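Serpin (Taeniopygia guttata, PDB 5HGC) is a serpin, probably an inhibitor of serine-type endopeptidases, with cortisol bound. Local coordinates at residues E25-Q28 with N34-Y37; M48-A53 with Q60-L65; A107-L112 with P310-S315. All blocks are in the same frame, centred on the assembly; numbering follows the deposited sequence.

Contact 1. Residues E25-Q28 with N34-Y37; sequences EVTQ and NIFY
The ring of Tyr37 meets Val26 CG1 at a slant, with CG1 4.2 Å from CE1. In the plane of the same ring, at its edge, lies Ile35 CG2, 3.7 Å from Tyr37 CD1. Ile35 CG2 therefore has a ring carbon beside it and also meets Val26 CG1, at 3.8 Å. Val26 and Ile35 point at each other tip to tip, and their other branches also meet: Val26 CG2 stands 4.0 Å from Ile35 CD1. Two conformers of Val26 were modelled, and these approaches belong to one of them. With CG2 anti to the backbone N and CG1 beside it, Ile35 sends both branches to the helix. There CG1 meets a second residue, Thr27 CG2, at 4.1 Å and roughly at right angles. Thr27 shows the strand only this methyl; its OG1 is taken up by the carbonyls of Phe23 and Arg24. An alanine in place of Ile35 is likely to open a gap facing Val26 and Thr27 and leave the Tyr37 edge without its methyl neighbour. Backbone bonds from Ile35 to Lys372 and from Tyr37 to Ile370 join this strand to strand 366-373, and helix 12-29 packs on it. Tyr37 OH leaves the apolar patch to bond Ala19 O, two turns back along that helix. The interface of 25-28 with 34-37 is thus pure van der Waals packing, with each nearby hydroxyl satisfied by a helix carbonyl, and the fit of helix on strand probably rests on methyl and ring contacts rather than polar pairing.

Contact 2. Residues M48-A53 with Q60-L65; sequences MLALGA and QILEGL
Ala50 O is gripped twice: Ala53 N closes a turn onto it at 3.0 Å, and the side-chain NE2 of Gln58 reaches it from the first turn of helix 55-64. The methyl of this same Ala50 makes the middle of the contact. Its CB lies 3.8 Å from Leu62 CD2 and 4.2 Å from Ile61 CG2, touching two successive residues of the partner helix. The CB of Leu62 sets off alongside the partner helix, but with CG anti to the carbonyl carbon (chi1 -62°) its end swings in and brings CD2 over the alanine. Ile61 spans the rest. CG2 stays by Ala50, while the other branch extends, chi2 162°, to place CD1 4.0 Å from Ala53 CB and 4.3 Å from Leu49 CB. Two alanine methyls and the CB of Leu49 on one side are thus matched by branched chains on the other, all five touching residues buried. Beyond them Phe46 also touches Ile61, and Ile77 of helix 74-89 covers Leu62. On another side of the first helix, Leu51 touches the bound diamino sugar together with His78. The segments 48-52 and 60-64 lie with axes 9.6 Å apart and a crossing of -154°: an antiparallel helical hairpin with a short connection, within the helical part of the serpin fold.

Contact 3. Residues A107-L112 with P310-S315; sequences AALALL and PDLKVS. Unlike the reference sequence in segment 107-112: Ala107 (reference Glu), Ala108 (reference Lys), Ala110 (reference Lys).
Leu109 crosses to the loop 310-315 with its end alone. From CB to CG the chain approaches without touching that loop, CG lying anti to the carbonyl carbon at a chi1 of -78°; the two methyls then part and each takes a different residue. CD1 goes to Leu312, where it meets CD1 at 3.6 Å and CB at 4.2 Å, the two leucines crossing at a slant. CD2 settles above the carboxylate of Asp311, 3.4 Å from OD2 and 3.5 Å from CG, and farther from OD1, at 3.8 Å. Leu109 and Asp311 run past each other in opposite directions, so this methyl covers the flat group rather than meeting its end. Asp311 OD1 has its polar partner elsewhere, in Thr307 OG1. Leu312 lies deeper, with CG anti to its own backbone N (chi1 173°), and is packed among Val166, Leu303 and Ile306; Val166 also touches Leu109. The contact joins the loop between strand 100-106 and helix 113-123 to the one that leads into strand 316-325, at the end of the large central sheet of the serpin. In that sheet 316-325 pairs directly with 167-176, consistent with a reactive loop not inserted between them. Ala107, Ala108 and Ala110 differ from the reference sequence, and residues of both loops touch a crystal neighbour. Chemically, one leucine serves two environments: a hydrocarbon meeting on the buried side, and on the outer side an aspartate already tied to Thr307, where the methyl covers the carboxylate without a polar bond to it.

The touching residues of contacts 1 and 2 are all buried, whereas contact 3 lies near the surface; the centres of contacts 1, 2 and 3 lie about 11, 18 and 28 Å from the centre of the chain. The first sets helix on strand, the second helix on helix, the third loop on loop. Strand 35-37 leads straight into helix 39-52, which links contacts 1 and 2 along the chain although their nearest atoms stay about 9 Å apart. Contacts 2 and 3 do touch: Leu49 CD1 meets Val314 CG2 at 3.5 Å. All three rely on apolar side chains, but contact 3 alone brings a carboxylate into the interface, as suits its place nearer solvent.

Contact 1. Residues E25-Q28 with N34-Y37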
loop_
_atom_site.group_PDB
_atom_site.type_symbol
_atom_site.label_atom_id
_atom_site.label_comp_id
_atom_site.label_asym_id
_atom_site.label_seq_id
_atom_site.Cartn_x
_atom_site.Cartn_y
_atom_site.Cartn_z
ATOM N N GLU A 25 -2.452 11.939 -7.156
ATOM C CA GLU A 25 -3.305 11.610 -8.314
ATOM C C GLU A 25 -4.644 11.051 -7.943
ATOM O O GLU A 25 -5.670 11.517 -8.435
ATOM C CB GLU A 25 -2.633 10.611 -9.271
ATOM C CG GLU A 25 -1.590 11.181 -10.224
ATOM C CD GLU A 25 -2.109 12.300 -11.160
ATOM O OE1 GLU A 25 -3.358 12.464 -11.399
ATOM O OE2 GLU A 25 -1.213 13.012 -11.675
ATOM N N VAL A 26 -4.646 10.052 -7.072
ATOM C CA VAL A 26 -5.874 9.342 -6.729
ATOM C C VAL A 26 -6.854 10.194 -5.900
ATOM O O VAL A 26 -8.065 10.047 -6.043
ATOM C CB VAL A 26 -5.566 7.942 -6.115
ATOM C CG1 VAL A 26 -4.947 8.038 -4.721
ATOM C CG2 VAL A 26 -6.795 7.037 -6.133
ATOM N N THR A 27 -6.328 11.088 -5.059
ATOM C CA THR A 27 -7.175 11.980 -4.235
ATOM C C THR A 27 -7.857 13.090 -5.083
ATOM O O THR A 27 -8.981 13.492 -4.780
ATOM C CB THR A 27 -6.433 12.566 -3.005
ATOM O OG1 THR A 27 -5.217 13.203 -3.427
ATOM C CG2 THR A 27 -6.114 11.469 -2.018
ATOM N N GLN A 28 -7.182 13.567 -6.133
ATOM C CA GLN A 28 -7.862 14.301 -7.225
ATOM C C GLN A 28 -9.037 13.566 -7.904
ATOM O O GLN A 28 -10.161 14.038 -7.812
ATOM C CB GLN A 28 -6.890 14.719 -8.272
ATOM C CG GLN A 28 -5.926 15.740 -7.769
ATOM C CD GLN A 28 -5.083 16.203 -8.915
ATOM O OE1 GLN A 28 -3.934 15.778 -9.064
ATOM N NE2 GLN A 28 -5.677 17.025 -9.791
ATOM N N ASN A 34 -12.813 7.546 1.078
ATOM C CA ASN A 34 -11.766 6.609 1.502
ATOM C C ASN A 34 -10.745 6.292 0.374
ATOM O O ASN A 34 -11.115 6.015 -0.787
ATOM C CB ASN A 34 -12.432 5.348 2.053
ATOM C CG ASN A 34 -13.087 5.587 3.407
ATOM O OD1 ASN A 34 -12.957 6.671 3.985
ATOM N ND2 ASN A 34 -13.769 4.578 3.936
ATOM N N ILE A 35 -9.467 6.441 0.680
ATOM C CA ILE A 35 -8.439 5.889 -0.183
ATOM C C ILE A 35 -7.639 4.902 0.622
ATOM O O ILE A 35 -7.199 5.246 1.711
ATOM C CB ILE A 35 -7.517 6.971 -0.703
ATOM C CG1 ILE A 35 -8.343 8.047 -1.441
ATOM C CG2 ILE A 35 -6.382 6.374 -1.572
ATOM C CD1 ILE A 35 -8.940 7.601 -2.762
ATOM N N PHE A 36 -7.455 3.681 0.104
ATOM C CA PHE A 36 -6.577 2.676 0.742
ATOM C C PHE A 36 -5.883 1.756 -0.238
ATOM O O PHE A 36 -6.537 0.979 -0.914
ATOM C CB PHE A 36 -7.325 1.837 1.770
ATOM C CG PHE A 36 -6.407 1.114 2.694
ATOM C CD1 PHE A 36 -5.783 1.799 3.749
ATOM C CD2 PHE A 36 -6.116 -0.238 2.506
ATOM C CE1 PHE A 36 -4.897 1.166 4.601
ATOM C CE2 PHE A 36 -5.218 -0.880 3.350
ATOM C CZ PHE A 36 -4.606 -0.181 4.389
ATOM N N TYR A 37 -4.562 1.821 -0.282
ATOM C CA TYR A 37 -3.777 1.010 -1.196
ATOM C C TYR A 37 -2.402 0.696 -0.616
ATOM O O TYR A 37 -2.050 1.166 0.484
ATOM C CB TYR A 37 -3.692 1.652 -2.596
ATOM C CG TYR A 37 -2.883 2.931 -2.630
ATOM C CD1 TYR A 37 -3.482 4.181 -2.316
ATOM C CD2 TYR A 37 -1.537 2.914 -2.993
ATOM C CE1 TYR A 37 -2.739 5.350 -2.329
ATOM C CE2 TYR A 37 -0.784 4.071 -2.999
ATOM C CZ TYR A 37 -1.394 5.282 -2.663
ATOM O OH TYR A 37 -0.653 6.456 -2.701
#

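Contact 2. Residues M48-A53 with Q60-L65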
loop_
_atom_site.group_PDB
_atom_site.type_symbol
_atom_site.label_atom_id
_atom_site.label_comp_id
_atom_site.label_asym_id
_atom_site.label_seq_id
_atom_site.Cartn_x
_atom_site.Cartn_y
_atom_site.Cartn_z
ATOM N N MET A 48 7.912 -5.974 -11.871
ATOM C CA MET A 48 7.824 -7.309 -12.390
ATOM C C MET A 48 7.419 -7.344 -13.881
ATOM O O MET A 48 8.070 -8.055 -14.658
ATOM C CB MET A 48 6.886 -8.076 -11.504
ATOM C CG MET A 48 6.831 -9.545 -11.766
ATOM S SD MET A 48 5.094 -9.889 -11.930
ATOM C CE MET A 48 4.940 -9.605 -13.683
ATOM N N LEU A 49 6.412 -6.567 -14.304
ATOM C CA LEU A 49 6.156 -6.428 -15.742
ATOM C C LEU A 49 7.358 -5.954 -16.508
ATOM O O LEU A 49 7.625 -6.418 -17.635
ATOM C CB LEU A 49 5.014 -5.486 -16.064
ATOM C CG LEU A 49 3.609 -6.034 -15.877
ATOM C CD1 LEU A 49 2.679 -4.986 -16.456
ATOM C CD2 LEU A 49 3.388 -7.363 -16.590
ATOM N N ALA A 50 8.105 -5.032 -15.917
ATOM C CA ALA A 50 9.305 -4.544 -16.589
ATOM C C ALA A 50 10.267 -5.689 -16.972
ATOM O O ALA A 50 10.987 -5.570 -17.969
ATOM C CB ALA A 50 10.012 -3.502 -15.753
ATOM N N LEU A 51 10.280 -6.774 -16.197
ATOM C CA LEU A 51 11.127 -7.925 -16.535
ATOM C C LEU A 51 10.871 -8.343 -17.950
ATOM O O LEU A 51 11.814 -8.616 -18.693
ATOM C CB LEU A 51 10.868 -9.152 -15.657
ATOM C CG LEU A 51 11.626 -9.176 -14.356
ATOM C CD1 LEU A 51 11.282 -10.458 -13.592
ATOM C CD2 LEU A 51 13.106 -9.087 -14.685
ATOM N N GLY A 52 9.582 -8.378 -18.303
ATOM C CA GLY A 52 9.186 -8.771 -19.626
ATOM C C GLY A 52 9.051 -7.692 -20.685
ATOM O O GLY A 52 8.707 -8.030 -21.822
ATOM N N ALA A 53 9.274 -6.421 -20.337
ATOM C CA ALA A 53 9.014 -5.330 -21.263
ATOM C C ALA A 53 10.298 -4.992 -21.968
ATOM O O ALA A 53 11.391 -5.348 -21.499
ATOM C CB ALA A 53 8.414 -4.119 -20.564
ATOM N N GLN A 60 9.230 3.495 -19.723
ATOM C CA GLN A 60 8.091 4.185 -19.109
ATOM C C GLN A 60 7.636 3.547 -17.802
ATOM O O GLN A 60 7.188 4.266 -16.876
ATOM C CB GLN A 60 6.872 4.203 -20.011
ATOM C CG GLN A 60 6.910 5.181 -21.143
ATOM C CD GLN A 60 5.703 4.992 -22.058
ATOM O OE1 GLN A 60 4.716 4.310 -21.707
ATOM N NE2 GLN A 60 5.767 5.599 -23.241
ATOM N N ILE A 61 7.689 2.205 -17.742
ATOM C CA ILE A 61 7.328 1.504 -16.494
ATOM C C ILE A 61 8.306 1.971 -15.396
ATOM O O ILE A 61 7.887 2.467 -14.375
ATOM C CB ILE A 61 7.278 -0.042 -16.625
ATOM C CG1 ILE A 61 6.105 -0.456 -17.527
ATOM C CG2 ILE A 61 7.009 -0.672 -15.259
ATOM C CD1 ILE A 61 6.211 -1.867 -18.071
ATOM N N LEU A 62 9.603 1.866 -15.667
ATOM C CA LEU A 62 10.621 2.126 -14.657
ATOM C C LEU A 62 10.659 3.610 -14.278
ATOM O O LEU A 62 10.845 3.955 -13.093
ATOM C CB LEU A 62 11.994 1.567 -15.045
ATOM C CG LEU A 62 12.088 0.055 -15.215
ATOM C CD1 LEU A 62 13.513 -0.344 -15.560
ATOM C CD2 LEU A 62 11.707 -0.655 -13.936
ATOM N N GLU A 63 10.414 4.479 -15.257
ATOM C CA GLU A 63 10.474 5.895 -14.976
ATOM C C GLU A 63 9.229 6.330 -14.239
ATOM O O GLU A 63 9.276 7.176 -13.362
ATOM C CB GLU A 63 10.726 6.693 -16.240
ATOM C CG GLU A 63 12.209 6.703 -16.573
ATOM C CD GLU A 63 12.521 7.323 -17.919
ATOM O OE1 GLU A 63 11.567 7.683 -18.657
ATOM O OE2 GLU A 63 13.723 7.437 -18.242
ATOM N N GLY A 64 8.115 5.722 -14.584
ATOM C CA GLY A 64 6.847 6.104 -13.982
ATOM C C GLY A 64 6.853 5.620 -12.549
ATOM O O GLY A 64 6.188 6.204 -11.686
ATOM N N LEU A 65 7.621 4.554 -12.308
ATOM C CA LEU A 65 7.887 4.112 -10.958
ATOM C C LEU A 65 8.873 5.021 -10.177
ATOM O O LEU A 65 9.256 4.649 -9.052
ATOM C CB LEU A 65 8.360 2.642 -10.983
ATOM C CG LEU A 65 7.268 1.589 -11.321
ATOM C CD1 LEU A 65 7.933 0.203 -11.361
ATOM C CD2 LEU A 65 6.004 1.641 -10.453
#

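Contact 3. Residues A107-L112 with P310-S315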
loop_
_atom_site.group_PDB
_atom_site.type_symbol
_atom_site.label_atom_id
_atom_site.label_comp_id
_atom_site.label_asym_id
_atom_site.label_seq_id
_atom_site.Cartn_x
_atom_site.Cartn_y
_atom_site.Cartn_z
ATOM N N ALA A 107 -5.465 -17.853 -22.650
ATOM C CA ALA A 107 -5.013 -19.118 -23.230
ATOM C C ALA A 107 -4.553 -18.976 -24.698
ATOM O O ALA A 107 -3.719 -19.736 -25.165
ATOM C CB ALA A 107 -6.096 -20.178 -23.072
ATOM N N ALA A 108 -5.054 -17.942 -25.372
ATOM C CA ALA A 108 -4.722 -17.642 -26.754
ATOM C C ALA A 108 -3.309 -17.050 -26.993
ATOM O O ALA A 108 -2.959 -16.658 -28.137
ATOM C CB ALA A 108 -5.785 -16.717 -27.314
ATOM N N LEU A 109 -2.522 -16.919 -25.930
ATOM C CA LEU A 109 -1.188 -16.355 -26.075
ATOM C C LEU A 109 -0.136 -17.293 -25.504
ATOM O O LEU A 109 -0.421 -18.086 -24.583
ATOM C CB LEU A 109 -1.085 -14.990 -25.398
ATOM C CG LEU A 109 -1.670 -13.783 -26.130
ATOM C CD1 LEU A 109 -1.509 -12.578 -25.224
ATOM C CD2 LEU A 109 -1.078 -13.501 -27.520
ATOM N N ALA A 110 1.079 -17.181 -26.040
ATOM C CA ALA A 110 2.227 -17.996 -25.600
ATOM C C ALA A 110 2.806 -17.398 -24.329
ATOM O O ALA A 110 2.700 -16.191 -24.112
ATOM C CB ALA A 110 3.288 -18.014 -26.695
ATOM N N LEU A 111 3.437 -18.239 -23.512
ATOM C CA LEU A 111 4.340 -17.761 -22.457
ATOM C C LEU A 111 5.779 -18.304 -22.527
ATOM O O LEU A 111 6.005 -19.505 -22.818
ATOM C CB LEU A 111 3.704 -17.962 -21.101
ATOM C CG LEU A 111 3.131 -16.607 -20.757
ATOM C CD1 LEU A 111 1.641 -16.687 -20.566
ATOM C CD2 LEU A 111 3.882 -16.092 -19.540
ATOM N N LEU A 112 6.739 -17.419 -22.318
ATOM C CA LEU A 112 8.107 -17.813 -22.325
ATOM C C LEU A 112 8.497 -18.357 -20.942
ATOM O O LEU A 112 8.219 -17.730 -19.897
ATOM C CB LEU A 112 8.986 -16.635 -22.689
ATOM C CG LEU A 112 9.184 -16.178 -24.120
ATOM C CD1 LEU A 112 10.139 -15.002 -24.149
ATOM C CD2 LEU A 112 9.750 -17.263 -25.005
ATOM N N PRO A 310 5.432 -9.472 -30.171
ATOM C CA PRO A 310 4.842 -8.211 -29.713
ATOM C C PRO A 310 3.308 -8.237 -29.855
ATOM O O PRO A 310 2.772 -7.467 -30.628
ATOM C CB PRO A 310 5.461 -7.195 -30.660
ATOM C CG PRO A 310 5.575 -7.957 -31.968
ATOM C CD PRO A 310 5.816 -9.404 -31.601
ATOM N N ASP A 311 2.641 -9.121 -29.110
ATOM C CA ASP A 311 1.210 -9.334 -29.198
ATOM C C ASP A 311 0.469 -9.120 -27.879
ATOM O O ASP A 311 -0.729 -9.362 -27.815
ATOM C CB ASP A 311 0.899 -10.750 -29.763
ATOM C CG ASP A 311 1.648 -11.902 -29.026
ATOM O OD1 ASP A 311 2.223 -11.702 -27.926
ATOM O OD2 ASP A 311 1.650 -13.037 -29.555
ATOM N N LEU A 312 1.162 -8.698 -26.818
ATOM C CA LEU A 312 0.535 -8.662 -25.484
ATOM C C LEU A 312 0.447 -7.234 -24.987
ATOM O O LEU A 312 1.251 -6.398 -25.362
ATOM C CB LEU A 312 1.307 -9.562 -24.498
ATOM C CG LEU A 312 0.920 -9.545 -23.015
ATOM C CD1 LEU A 312 -0.371 -10.291 -22.679
ATOM C CD2 LEU A 312 2.019 -10.126 -22.194
ATOM N N LYS A 313 -0.542 -6.949 -24.154
ATOM C CA LYS A 313 -0.668 -5.648 -23.496
ATOM C C LYS A 313 -1.437 -5.903 -22.212
ATOM O O LYS A 313 -2.081 -6.958 -22.051
ATOM C CB LYS A 313 -1.439 -4.647 -24.378
ATOM C CG LYS A 313 -2.942 -4.952 -24.451
ATOM C CD LYS A 313 -3.658 -3.973 -25.365
ATOM C CE LYS A 313 -5.068 -4.490 -25.649
ATOM N NZ LYS A 313 -5.578 -3.976 -26.952
ATOM N N VAL A 314 -1.402 -4.948 -21.292
ATOM C CA VAL A 314 -2.066 -5.169 -20.019
ATOM C C VAL A 314 -3.461 -4.676 -20.213
ATOM O O VAL A 314 -3.639 -3.506 -20.454
ATOM C CB VAL A 314 -1.330 -4.456 -18.856
ATOM C CG1 VAL A 314 -2.021 -4.689 -17.522
ATOM C CG2 VAL A 314 0.105 -4.946 -18.811
ATOM N N SER A 315 -4.438 -5.571 -20.132
ATOM C CA SER A 315 -5.839 -5.185 -20.319
ATOM C C SER A 315 -6.384 -4.474 -19.070
ATOM O O SER A 315 -7.072 -3.483 -19.170
ATOM C CB SER A 315 -6.739 -6.393 -20.671
ATOM O OG SER A 315 -6.362 -6.999 -21.883
#